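Local coordinates for ABC sugar transporter, periplasmic sugar binding protein (Legionella pneumophila subsp. pneumophila, PDB 3ROT), which probably binds a carbohydrate in the periplasm and hands it to an ABC transporter for uptake, as other periplasmic sugar-binding proteins do, at residues L8-S13 with A66-S71; W18-Q23 with Q245-M250; P128-A133 with T189-C194. All coordinates share one frame; numbering follows the deposited sequence.

Interaction 1: L8-S13 with A66-S71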
ATOM      1  N   LEU A   8     -12.057  16.740  -6.180  1.00 25.10           N
ATOM      2  CA  LEU A   8     -11.835  16.172  -4.856  1.00 25.59           C
ATOM      3  C   LEU A   8     -10.318  16.061  -4.790  1.00 26.05           C
ATOM      4  O   LEU A   8      -9.709  15.271  -5.507  1.00 27.51           O
ATOM      5  CB  LEU A   8     -12.491  14.790  -4.704  1.00 25.06           C
ATOM      6  CG  LEU A   8     -12.112  13.991  -3.443  1.00 26.80           C
ATOM      7  CD1 LEU A   8     -12.221  14.868  -2.196  1.00 22.81           C
ATOM      8  CD2 LEU A   8     -13.016  12.765  -3.312  1.00 27.80           C
ATOM      9  N   ILE A   9      -9.703  16.876  -3.946  1.00 25.86           N
ATOM     10  CA  ILE A   9      -8.257  16.884  -3.841  1.00 25.33           C
ATOM     11  C   ILE A   9      -7.787  16.432  -2.464  1.00 26.99           C
ATOM     12  O   ILE A   9      -8.300  16.889  -1.444  1.00 27.25           O
ATOM     13  CB  ILE A   9      -7.737  18.304  -4.174  1.00 27.32           C
ATOM     14  CG1 ILE A   9      -8.347  18.752  -5.512  1.00 27.42           C
ATOM     15  CG2 ILE A   9      -6.214  18.305  -4.238  1.00 26.07           C
ATOM     16  CD1 ILE A   9      -7.997  20.161  -5.973  1.00 26.80           C
ATOM     17  N   THR A  10      -6.821  15.514  -2.435  1.00 25.89           N
ATOM     18  CA  THR A  10      -6.287  15.013  -1.175  1.00 26.46           C
ATOM     19  C   THR A  10      -4.765  14.995  -1.183  1.00 25.37           C
ATOM     20  O   THR A  10      -4.135  15.275  -2.197  1.00 27.28           O
ATOM     21  CB  THR A  10      -6.800  13.581  -0.854  1.00 26.81           C
ATOM     22  OG1 THR A  10      -6.293  12.653  -1.820  1.00 29.80           O
ATOM     23  CG2 THR A  10      -8.330  13.553  -0.865  1.00 26.10           C
ATOM     24  N   HIS A  11      -4.185  14.675  -0.035  1.00 25.96           N
ATOM     25  CA  HIS A  11      -2.736  14.631   0.104  1.00 27.94           C
ATOM     26  C   HIS A  11      -2.181  13.213  -0.014  1.00 27.40           C
ATOM     27  O   HIS A  11      -0.982  13.001   0.114  1.00 28.95           O
ATOM     28  CB  HIS A  11      -2.323  15.232   1.456  1.00 26.56           C
ATOM     29  CG  HIS A  11      -3.044  14.636   2.624  1.00 26.17           C
ATOM     30  ND1 HIS A  11      -4.254  15.121   3.081  1.00 24.32           N
ATOM     31  CD2 HIS A  11      -2.750  13.565   3.400  1.00 24.34           C
ATOM     32  CE1 HIS A  11      -4.671  14.374   4.088  1.00 22.62           C
ATOM     33  NE2 HIS A  11      -3.777  13.423   4.302  1.00 25.95           N
ATOM     34  N   GLY A  12      -3.058  12.244  -0.249  1.00 28.83           N
ATOM     35  CA  GLY A  12      -2.618  10.866  -0.377  1.00 29.36           C
ATOM     36  C   GLY A  12      -3.627  10.036  -1.145  1.00 31.57           C
ATOM     37  O   GLY A  12      -4.783  10.438  -1.297  1.00 30.40           O
ATOM     38  N   SER A  13      -3.205   8.864  -1.611  1.00 31.76           N
ATOM     39  CA  SER A  13      -4.096   8.017  -2.383  1.00 34.14           C
ATOM     40  C   SER A  13      -3.818   6.523  -2.263  1.00 35.04           C
ATOM     41  O   SER A  13      -4.520   5.719  -2.868  1.00 34.96           O
ATOM     42  CB  SER A  13      -4.021   8.426  -3.855  1.00 33.85           C
ATOM     43  OG  SER A  13      -2.700   8.262  -4.344  1.00 33.43           O
ATOM     44  N   ALA A  66     -13.526  20.002  -3.130  1.00 23.23           N
ATOM     45  CA  ALA A  66     -13.501  19.426  -1.800  1.00 22.82           C
ATOM     46  C   ALA A  66     -12.018  19.103  -1.660  1.00 23.34           C
ATOM     47  O   ALA A  66     -11.404  18.583  -2.596  1.00 23.67           O
ATOM     48  CB  ALA A  66     -14.338  18.164  -1.736  1.00 21.35           C
ATOM     49  N   THR A  67     -11.427  19.448  -0.522  1.00 22.15           N
ATOM     50  CA  THR A  67     -10.009  19.185  -0.342  1.00 19.92           C
ATOM     51  C   THR A  67      -9.625  19.001   1.124  1.00 21.95           C
ATOM     52  O   THR A  67     -10.303  19.491   2.020  1.00 18.29           O
ATOM     53  CB  THR A  67      -9.149  20.331  -0.954  1.00 21.02           C
ATOM     54  OG1 THR A  67      -7.764  19.972  -0.906  1.00 22.02           O
ATOM     55  CG2 THR A  67      -9.339  21.631  -0.189  1.00 18.75           C
ATOM     56  N   THR A  68      -8.552  18.257   1.355  1.00 20.42           N
ATOM     57  CA  THR A  68      -8.048  18.061   2.699  1.00 20.21           C
ATOM     58  C   THR A  68      -7.123  19.266   2.908  1.00 22.39           C
ATOM     59  O   THR A  68      -6.651  19.860   1.944  1.00 21.03           O
ATOM     60  CB  THR A  68      -7.228  16.754   2.816  1.00 20.59           C
ATOM     61  OG1 THR A  68      -6.030  16.873   2.044  1.00 24.96           O
ATOM     62  CG2 THR A  68      -8.025  15.568   2.293  1.00 21.79           C
ATOM     63  N   ILE A  69      -6.886  19.645   4.158  1.00 23.60           N
ATOM     64  CA  ILE A  69      -6.018  20.773   4.443  1.00 24.69           C
ATOM     65  C   ILE A  69      -5.173  20.354   5.645  1.00 26.59           C
ATOM     66  O   ILE A  69      -5.432  20.775   6.776  1.00 28.25           O
ATOM     67  CB  ILE A  69      -6.852  22.043   4.767  1.00 26.14           C
ATOM     68  CG1 ILE A  69      -7.957  22.217   3.716  1.00 27.47           C
ATOM     69  CG2 ILE A  69      -5.940  23.280   4.792  1.00 25.07           C
ATOM     70  CD1 ILE A  69      -8.865  23.445   3.924  1.00 28.16           C
ATOM     71  N   PRO A  70      -4.155  19.499   5.407  1.00 26.10           N
ATOM     72  CA  PRO A  70      -3.237  18.968   6.425  1.00 27.25           C
ATOM     73  C   PRO A  70      -2.130  19.905   6.899  1.00 28.91           C
ATOM     74  O   PRO A  70      -1.219  19.468   7.597  1.00 30.75           O
ATOM     75  CB  PRO A  70      -2.671  17.728   5.754  1.00 26.51           C
ATOM     76  CG  PRO A  70      -2.524  18.184   4.347  1.00 25.82           C
ATOM     77  CD  PRO A  70      -3.833  18.930   4.085  1.00 25.30           C
ATOM     78  N   SER A  71      -2.202  21.176   6.519  1.00 29.49           N
ATOM     79  CA  SER A  71      -1.194  22.157   6.920  1.00 30.07           C
ATOM     80  C   SER A  71      -1.847  23.500   7.232  1.00 30.60           C
ATOM     81  O   SER A  71      -2.795  23.910   6.557  1.00 27.31           O
ATOM     82  CB  SER A  71      -0.161  22.340   5.807  1.00 30.86           C
ATOM     83  OG  SER A  71       0.775  23.357   6.130  1.00 30.68           O
TER
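Ile9 and Ala66 are joined by the straighter of the two backbone hydrogen bonds between 8-13 and 66-71: Ile9 N lies 2.8 Å from Ala66 O, with an N-H...O angle of 170°. Thr68 N returns a more bent bond to Ile9 O (3.1 Å), and Thr67 CA-H leans on that same oxygen. The alternation marks parallel pairing, Leu8 beside Ala66 and Ile9 beside Thr67, and the two strands run nearly the same way. Strands 5-9 and 64-67 are neighbours in a parallel sheet flanked by helices, the Rossmann-like lobe of a type I periplasmic binding protein, whose ligand cleft lies at the C-terminal strand ends. There a polar side-chain bond takes over from the ladder. Thr68 OG1 and His11 ND1 are 2.7 Å apart, either being a possible donor. With His11 CG placed between its backbone N and carbonyl carbon (chi1 52°), the ring reaches across to Thr68. Gln50 NE2 also bonds Thr68 OG1, while His11 NE2 bonds a glycerol that may mark the sugar pocket. Nonpolar contacts accompany these bonds. Pro70 CB sits over one face of the His11 imidazole, 4.3 Å from its centroid and 20° off the normal, a CH-pi contact. Leu8 CD1 meets Ala66 CB at 3.9 Å on one sheet face, and Thr10 and Thr68 touch through their CG2 methyls.

Interaction 2: W18-Q23 with Q245-M250; sequences WTSLFQ and QQPFLM
Leu21 lays its CD1 branch across the first turn of helix 247-264, 3.1 Å from Pro247 O and 3.6 Å from Met250 CB. CG stands anti to the backbone N (chi1 177°), which carries this branch over to the partner helix; its side chain meets that of Met250, a selenomethionine, at a slant. Next to this branch the backbones come close, the CA atoms of Leu21 and Pro247 being 4.5 Å apart. Two CA-H...O contacts run in opposite senses: Leu21 CA lies 3.4 Å from Pro247 O with 161° at the hydrogen, and Phe248 CA points to Ser20 O less directly, at 143°. Ser20 turns its hydroxyl onto the proline ring, OG lying 3.5 Å from Pro247 CG. A water accepts from Phe248 N at 3.2 Å and reaches Ser20 OG only weakly; no direct hydrogen bond joins the segments. Further along, Gln23 and Phe248 run side by side in the same direction, and Gln23 CG meets the ring at its edge, 3.9 Å from Phe248 CE1. Arg212 of the second subunit packs on both residues, while Tyr17, one residue ahead of 18-23, touches Pro247 and Met250. Gln246 occupies the N-cap position, and Pro247 opens the helix, where its lack of an N-H costs no helical bond. Helix 247-264 follows strand 241-243 of one lobe's sheet but lies against helix 16-32 of the other lobe and leads to strand 271-272 there, one of the interlobe crossings of a type I periplasmic binding protein.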
ATOM      1  N   TRP A  18      -8.521   6.100   1.492  1.00 24.40           N
ATOM      2  CA  TRP A  18      -8.817   7.028   0.415  1.00 25.14           C
ATOM      3  C   TRP A  18      -9.750   6.444  -0.637  1.00 25.74           C
ATOM      4  O   TRP A  18     -10.694   7.102  -1.052  1.00 24.41           O
ATOM      5  CB  TRP A  18      -7.528   7.490  -0.262  1.00 26.17           C
ATOM      6  CG  TRP A  18      -6.612   8.240   0.652  1.00 25.94           C
ATOM      7  CD1 TRP A  18      -5.329   7.899   0.989  1.00 27.11           C
ATOM      8  CD2 TRP A  18      -6.900   9.461   1.349  1.00 25.62           C
ATOM      9  NE1 TRP A  18      -4.805   8.829   1.853  1.00 24.60           N
ATOM     10  CE2 TRP A  18      -5.746   9.795   2.096  1.00 26.52           C
ATOM     11  CE3 TRP A  18      -8.025  10.299   1.423  1.00 23.83           C
ATOM     12  CZ2 TRP A  18      -5.678  10.944   2.900  1.00 24.80           C
ATOM     13  CZ3 TRP A  18      -7.958  11.444   2.227  1.00 26.01           C
ATOM     14  CH2 TRP A  18      -6.791  11.749   2.957  1.00 25.52           C
ATOM     15  N   THR A  19      -9.494   5.214  -1.069  1.00 25.56           N
ATOM     16  CA  THR A  19     -10.347   4.614  -2.086  1.00 28.21           C
ATOM     17  C   THR A  19     -11.799   4.551  -1.608  1.00 27.17           C
ATOM     18  O   THR A  19     -12.730   4.591  -2.408  1.00 25.44           O
ATOM     19  CB  THR A  19      -9.847   3.203  -2.482  1.00 28.05           C
ATOM     20  OG1 THR A  19      -9.588   2.433  -1.305  1.00 30.71           O
ATOM     21  CG2 THR A  19      -8.575   3.306  -3.287  1.00 32.20           C
ATOM     22  N   SER A  20     -11.983   4.464  -0.295  1.00 25.50           N
ATOM     23  CA  SER A  20     -13.317   4.415   0.271  1.00 26.62           C
ATOM     24  C   SER A  20     -13.927   5.820   0.175  1.00 25.97           C
ATOM     25  O   SER A  20     -15.094   5.992  -0.166  1.00 24.41           O
ATOM     26  CB  SER A  20     -13.239   3.947   1.727  1.00 28.68           C
ATOM     27  OG  SER A  20     -14.529   3.894   2.300  1.00 34.60           O
ATOM     28  N   LEU A  21     -13.116   6.830   0.467  1.00 25.13           N
ATOM     29  CA  LEU A  21     -13.563   8.212   0.377  1.00 24.54           C
ATOM     30  C   LEU A  21     -13.874   8.540  -1.090  1.00 22.83           C
ATOM     31  O   LEU A  21     -14.896   9.152  -1.406  1.00 25.32           O
ATOM     32  CB  LEU A  21     -12.471   9.158   0.873  1.00 24.15           C
ATOM     33  CG  LEU A  21     -12.842  10.632   0.739  1.00 28.09           C
ATOM     34  CD1 LEU A  21     -13.773  10.986   1.870  1.00 31.70           C
ATOM     35  CD2 LEU A  21     -11.601  11.514   0.775  1.00 31.91           C
ATOM     36  N   PHE A  22     -12.978   8.139  -1.980  1.00 23.55           N
ATOM     37  CA  PHE A  22     -13.144   8.394  -3.408  1.00 23.51           C
ATOM     38  C   PHE A  22     -14.415   7.765  -3.981  1.00 23.91           C
ATOM     39  O   PHE A  22     -15.115   8.387  -4.786  1.00 27.12           O
ATOM     40  CB  PHE A  22     -11.932   7.868  -4.189  1.00 22.83           C
ATOM     41  CG  PHE A  22     -10.627   8.534  -3.840  1.00 23.23           C
ATOM     42  CD1 PHE A  22     -10.592   9.815  -3.295  1.00 23.99           C
ATOM     43  CD2 PHE A  22      -9.419   7.889  -4.112  1.00 25.87           C
ATOM     44  CE1 PHE A  22      -9.376  10.453  -3.026  1.00 23.68           C
ATOM     45  CE2 PHE A  22      -8.194   8.522  -3.847  1.00 28.24           C
ATOM     46  CZ  PHE A  22      -8.179   9.810  -3.303  1.00 26.91           C
ATOM     47  N   GLN A  23     -14.701   6.526  -3.589  1.00 23.22           N
ATOM     48  CA  GLN A  23     -15.883   5.834  -4.084  1.00 25.17           C
ATOM     49  C   GLN A  23     -17.163   6.539  -3.642  1.00 24.98           C
ATOM     50  O   GLN A  23     -18.108   6.650  -4.418  1.00 22.87           O
ATOM     51  CB  GLN A  23     -15.882   4.372  -3.626  1.00 24.76           C
ATOM     52  CG  GLN A  23     -17.101   3.585  -4.079  1.00 28.14           C
ATOM     53  CD  GLN A  23     -17.368   3.668  -5.588  1.00 28.92           C
ATOM     54  OE1 GLN A  23     -18.499   3.455  -6.032  1.00 34.16           O
ATOM     55  NE2 GLN A  23     -16.335   3.963  -6.370  1.00 23.59           N
ATOM     56  N   GLN A 245     -14.108   6.753  10.871  1.00 23.26           N
ATOM     57  CA  GLN A 245     -14.517   8.107  10.478  1.00 24.50           C
ATOM     58  C   GLN A 245     -15.562   8.061   9.347  1.00 24.09           C
ATOM     59  O   GLN A 245     -16.069   9.096   8.934  1.00 22.12           O
ATOM     60  CB  GLN A 245     -13.319   8.920   9.963  1.00 26.19           C
ATOM     61  CG  GLN A 245     -12.039   8.798  10.763  1.00 29.25           C
ATOM     62  CD  GLN A 245     -10.903   9.602  10.148  1.00 32.04           C
ATOM     63  OE1 GLN A 245     -10.967  10.825  10.081  1.00 31.23           O
ATOM     64  NE2 GLN A 245      -9.860   8.910   9.686  1.00 31.59           N
ATOM     65  N   GLN A 246     -15.862   6.863   8.851  1.00 23.18           N
ATOM     66  CA  GLN A 246     -16.821   6.674   7.754  1.00 22.84           C
ATOM     67  C   GLN A 246     -16.444   7.484   6.509  1.00 21.06           C
ATOM     68  O   GLN A 246     -17.182   8.377   6.100  1.00 22.91           O
ATOM     69  CB  GLN A 246     -18.247   7.054   8.187  1.00 23.77           C
ATOM     70  CG  GLN A 246     -18.790   6.207   9.329  1.00 24.33           C
ATOM     71  CD  GLN A 246     -20.294   6.287   9.470  1.00 26.95           C
ATOM     72  OE1 GLN A 246     -20.839   7.280   9.964  1.00 25.72           O
ATOM     73  NE2 GLN A 246     -20.977   5.240   9.027  1.00 24.94           N
ATOM     74  N   PRO A 247     -15.292   7.181   5.894  1.00 19.78           N
ATOM     75  CA  PRO A 247     -14.845   7.904   4.693  1.00 20.23           C
ATOM     76  C   PRO A 247     -15.818   7.914   3.506  1.00 20.34           C
ATOM     77  O   PRO A 247     -15.912   8.910   2.791  1.00 19.96           O
ATOM     78  CB  PRO A 247     -13.511   7.229   4.346  1.00 17.81           C
ATOM     79  CG  PRO A 247     -13.575   5.894   5.032  1.00 17.74           C
ATOM     80  CD  PRO A 247     -14.270   6.216   6.334  1.00 17.76           C
ATOM     81  N   PHE A 248     -16.534   6.813   3.298  1.00 20.79           N
ATOM     82  CA  PHE A 248     -17.494   6.734   2.199  1.00 22.93           C
ATOM     83  C   PHE A 248     -18.547   7.834   2.365  1.00 23.75           C
ATOM     84  O   PHE A 248     -18.880   8.545   1.415  1.00 22.61           O
ATOM     85  CB  PHE A 248     -18.182   5.365   2.182  1.00 24.47           C
ATOM     86  CG  PHE A 248     -19.150   5.188   1.046  1.00 27.13           C
ATOM     87  CD1 PHE A 248     -18.773   4.504  -0.111  1.00 29.37           C
ATOM     88  CD2 PHE A 248     -20.435   5.726   1.119  1.00 27.09           C
ATOM     89  CE1 PHE A 248     -19.668   4.361  -1.183  1.00 28.98           C
ATOM     90  CE2 PHE A 248     -21.336   5.591   0.056  1.00 26.93           C
ATOM     91  CZ  PHE A 248     -20.948   4.907  -1.097  1.00 26.99           C
ATOM     92  N   LEU A 249     -19.064   7.961   3.586  1.00 24.99           N
ATOM     93  CA  LEU A 249     -20.073   8.964   3.918  1.00 24.12           C
ATOM     94  C   LEU A 249     -19.503  10.367   3.717  1.00 23.42           C
ATOM     95  O   LEU A 249     -20.171  11.264   3.185  1.00 23.37           O
ATOM     96  CB  LEU A 249     -20.518   8.791   5.379  1.00 23.45           C
ATOM     97  CG  LEU A 249     -21.669   9.685   5.841  1.00 23.66           C
ATOM     98  CD1 LEU A 249     -22.928   9.353   5.044  1.00 22.80           C
ATOM     99  CD2 LEU A 249     -21.914   9.478   7.332  1.00 22.15           C
HETATM  100  N   MSE A 250     -18.261  10.539   4.149  1.00 24.79           N
HETATM  101  CA  MSE A 250     -17.543  11.805   4.034  1.00 25.29           C
HETATM  102  C   MSE A 250     -17.521  12.184   2.556  1.00 24.84           C
HETATM  103  O   MSE A 250     -17.889  13.292   2.177  1.00 24.37           O
HETATM  104  CB  MSE A 250     -16.115  11.615   4.545  1.00 28.05           C
HETATM  105  CG  MSE A 250     -15.405  12.861   5.057  1.00 30.06           C
HETATM  106 SE   MSE A 250     -13.616  12.379   5.681  1.00 38.80          SE
HETATM  107  CE  MSE A 250     -14.072  11.184   7.082  1.00 24.43           C
TER
HETATM  108  O   HOH W   1     -16.725   4.082   5.017  1.00 27.88           O

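Interaction 3: P128-A133 with T189-C194; sequences PSAKRA and TNIIFC
Asn190 fastens loop 129-131 and the next strand's first residue with its side-chain amide. Its OD1 accepts from two successive backbone amides: Lys131 N, at 3.0 Å, lies in the carbonyl plane on a lone pair, whereas Arg132 N, at 3.3 Å, is tilted 32° from that plane. On the other arm of the amide, Asn190 ND2 donates to Ser129 O at 3.0 Å, approaching from above the serine's carbonyl plane. With Asn190 CG set between its backbone N and carbonyl carbon (chi1 55°), the amide swings toward 129-132, and the three bonds fix its rotation. The backbone adds a fork: Arg132 O receives both Asn190 N (3.1 Å) and Ile191 N (3.3 Å), each at an N-H...O angle of 143°. The parallel pairing of Ala133 with Ile191 follows directly. Farther out, the extended Arg132 chain slants past Thr189, Arg132 CD lying 3.3 Å from Thr189 OG1; the polar ends look elsewhere, Arg132 NE to Tyr182 OH and Thr189 OG1 to His186 O. On the face of Ala133 and Ile191, Ala133 CB meets the in-plane edge of the Phe193 ring at CE2, 3.8 Å away; from the loop, Ala130 CB presses tightly on Ile191 CD1 at 3.4 Å. These apolar groups face helix 112-126, through Leu124 and Ala123, and helix 172-185 packs on Thr189 and Ile192. Strand 132-137 lies between 162-167 and 191-194, and 220-224 continues the parallel sheet beyond.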
ATOM      1  N   PRO A 128      -7.005  -2.998  30.713  1.00 29.62           N
ATOM      2  CA  PRO A 128      -6.837  -2.599  32.120  1.00 32.70           C
ATOM      3  C   PRO A 128      -5.408  -2.776  32.620  1.00 33.75           C
ATOM      4  O   PRO A 128      -4.949  -2.043  33.493  1.00 35.36           O
ATOM      5  CB  PRO A 128      -7.806  -3.518  32.861  1.00 32.28           C
ATOM      6  CG  PRO A 128      -8.870  -3.764  31.858  1.00 33.88           C
ATOM      7  CD  PRO A 128      -8.079  -4.001  30.592  1.00 30.74           C
ATOM      8  N   SER A 129      -4.711  -3.760  32.063  1.00 32.89           N
ATOM      9  CA  SER A 129      -3.335  -4.051  32.450  1.00 32.14           C
ATOM     10  C   SER A 129      -2.327  -3.067  31.849  1.00 32.30           C
ATOM     11  O   SER A 129      -1.120  -3.258  31.978  1.00 33.85           O
ATOM     12  CB  SER A 129      -2.973  -5.474  32.019  1.00 31.91           C
ATOM     13  OG  SER A 129      -3.009  -5.595  30.601  1.00 31.45           O
ATOM     14  N   ALA A 130      -2.821  -2.019  31.193  1.00 33.45           N
ATOM     15  CA  ALA A 130      -1.964  -1.012  30.562  1.00 35.50           C
ATOM     16  C   ALA A 130      -0.780  -0.558  31.430  1.00 37.84           C
ATOM     17  O   ALA A 130      -0.962  -0.107  32.563  1.00 37.80           O
ATOM     18  CB  ALA A 130      -2.807   0.204  30.159  1.00 34.82           C
ATOM     19  N   LYS A 131       0.427  -0.668  30.873  1.00 38.08           N
ATOM     20  CA  LYS A 131       1.662  -0.281  31.556  1.00 38.92           C
ATOM     21  C   LYS A 131       2.372   0.849  30.815  1.00 37.03           C
ATOM     22  O   LYS A 131       2.753   1.856  31.409  1.00 37.21           O
ATOM     23  CB  LYS A 131       2.629  -1.469  31.637  1.00 41.73           C
ATOM     24  CG  LYS A 131       2.117  -2.676  32.398  1.00 48.32           C
ATOM     25  CD  LYS A 131       2.072  -2.419  33.901  1.00 52.02           C
ATOM     26  CE  LYS A 131       1.645  -3.677  34.658  1.00 53.86           C
ATOM     27  NZ  LYS A 131       2.579  -4.817  34.421  1.00 53.44           N
ATOM     28  N   ARG A 132       2.550   0.660  29.509  1.00 33.07           N
ATOM     29  CA  ARG A 132       3.237   1.627  28.675  1.00 31.40           C
ATOM     30  C   ARG A 132       2.690   1.574  27.242  1.00 30.47           C
ATOM     31  O   ARG A 132       2.562   0.492  26.658  1.00 28.15           O
ATOM     32  CB  ARG A 132       4.731   1.306  28.669  1.00 32.60           C
ATOM     33  CG  ARG A 132       5.609   2.331  27.978  1.00 35.05           C
ATOM     34  CD  ARG A 132       7.038   1.808  27.844  1.00 38.45           C
ATOM     35  NE  ARG A 132       7.996   2.882  27.586  1.00 46.02           N
ATOM     36  CZ  ARG A 132       8.428   3.736  28.511  1.00 48.07           C
ATOM     37  NH1 ARG A 132       7.998   3.645  29.764  1.00 49.10           N
ATOM     38  NH2 ARG A 132       9.290   4.687  28.181  1.00 51.83           N
ATOM     39  N   ALA A 133       2.374   2.741  26.689  1.00 28.53           N
ATOM     40  CA  ALA A 133       1.830   2.834  25.336  1.00 28.33           C
ATOM     41  C   ALA A 133       2.784   3.497  24.366  1.00 28.83           C
ATOM     42  O   ALA A 133       3.552   4.388  24.733  1.00 29.06           O
ATOM     43  CB  ALA A 133       0.518   3.602  25.343  1.00 26.79           C
ATOM     44  N   THR A 189       6.241  -2.417  27.091  1.00 33.72           N
ATOM     45  CA  THR A 189       5.254  -1.722  26.267  1.00 32.03           C
ATOM     46  C   THR A 189       4.191  -2.748  25.890  1.00 30.50           C
ATOM     47  O   THR A 189       4.505  -3.742  25.241  1.00 31.72           O
ATOM     48  CB  THR A 189       5.891  -1.172  24.967  1.00 30.98           C
ATOM     49  OG1 THR A 189       7.000  -0.318  25.292  1.00 32.62           O
ATOM     50  CG2 THR A 189       4.858  -0.385  24.155  1.00 29.42           C
ATOM     51  N   ASN A 190       2.946  -2.518  26.297  1.00 28.86           N
ATOM     52  CA  ASN A 190       1.873  -3.464  25.994  1.00 27.94           C
ATOM     53  C   ASN A 190       0.682  -2.873  25.252  1.00 27.02           C
ATOM     54  O   ASN A 190      -0.331  -3.547  25.038  1.00 28.84           O
ATOM     55  CB  ASN A 190       1.401  -4.173  27.273  1.00 27.70           C
ATOM     56  CG  ASN A 190       0.979  -3.207  28.374  1.00 29.27           C
ATOM     57  OD1 ASN A 190       1.080  -1.986  28.234  1.00 28.45           O
ATOM     58  ND2 ASN A 190       0.503  -3.761  29.482  1.00 27.92           N
ATOM     59  N   ILE A 191       0.800  -1.611  24.863  1.00 27.00           N
ATOM     60  CA  ILE A 191      -0.257  -0.964  24.111  1.00 27.04           C
ATOM     61  C   ILE A 191       0.321  -0.167  22.957  1.00 25.81           C
ATOM     62  O   ILE A 191       1.276   0.597  23.127  1.00 25.08           O
ATOM     63  CB  ILE A 191      -1.094  -0.003  24.968  1.00 30.28           C
ATOM     64  CG1 ILE A 191      -1.883  -0.775  26.022  1.00 33.32           C
ATOM     65  CG2 ILE A 191      -2.061   0.760  24.076  1.00 33.43           C
ATOM     66  CD1 ILE A 191      -2.916   0.080  26.751  1.00 34.40           C
ATOM     67  N   ILE A 192      -0.255  -0.361  21.776  1.00 23.33           N
ATOM     68  CA  ILE A 192       0.181   0.376  20.602  1.00 20.91           C
ATOM     69  C   ILE A 192      -1.001   1.073  19.945  1.00 21.56           C
ATOM     70  O   ILE A 192      -2.058   0.472  19.721  1.00 20.85           O
ATOM     71  CB  ILE A 192       0.867  -0.529  19.563  1.00 22.86           C
ATOM     72  CG1 ILE A 192       2.137  -1.154  20.162  1.00 24.10           C
ATOM     73  CG2 ILE A 192       1.232   0.295  18.325  1.00 21.90           C
ATOM     74  CD1 ILE A 192       2.910  -2.051  19.209  1.00 22.20           C
ATOM     75  N   PHE A 193      -0.814   2.357  19.668  1.00 20.06           N
ATOM     76  CA  PHE A 193      -1.822   3.175  19.014  1.00 22.51           C
ATOM     77  C   PHE A 193      -1.289   3.544  17.632  1.00 22.25           C
ATOM     78  O   PHE A 193      -0.250   4.192  17.532  1.00 26.42           O
ATOM     79  CB  PHE A 193      -2.052   4.484  19.777  1.00 21.92           C
ATOM     80  CG  PHE A 193      -2.799   4.332  21.067  1.00 22.84           C
ATOM     81  CD1 PHE A 193      -4.192   4.410  21.093  1.00 20.52           C
ATOM     82  CD2 PHE A 193      -2.110   4.157  22.264  1.00 22.44           C
ATOM     83  CE1 PHE A 193      -4.888   4.320  22.293  1.00 18.92           C
ATOM     84  CE2 PHE A 193      -2.805   4.066  23.471  1.00 21.64           C
ATOM     85  CZ  PHE A 193      -4.195   4.148  23.481  1.00 23.11           C
ATOM     86  N   CYS A 194      -1.992   3.145  16.577  1.00 22.77           N
ATOM     87  CA  CYS A 194      -1.582   3.497  15.213  1.00 20.72           C
ATOM     88  C   CYS A 194      -2.471   4.655  14.773  1.00 22.75           C
ATOM     89  O   CYS A 194      -3.699   4.522  14.761  1.00 22.78           O
ATOM     90  CB  CYS A 194      -1.777   2.328  14.261  1.00 22.30           C
ATOM     91  SG  CYS A 194      -0.763   0.892  14.639  1.00 24.85           S
TER

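Overall arrangement
Interactions 1 and 3 each join two neighbouring parallel strands, but in different sheets and at different strand ends. Interaction 1 lies at the C-terminal ends, fully buried, where a histidine-threonine pair borders a glycerol site; interaction 3 lies at the N-terminal ends, partly buried, where an asparagine ties down an exposed loop. Interaction 2 is a helix pairing without a direct hydrogen bond, partly buried beside the second subunit. It touches interaction 1, for Trp18 packs on His11 and strand 5-9 runs on into helix 16-32. Interaction 3 stands apart, its centre about 31 Å from that of interaction 1 and about 29 Å from that of interaction 2.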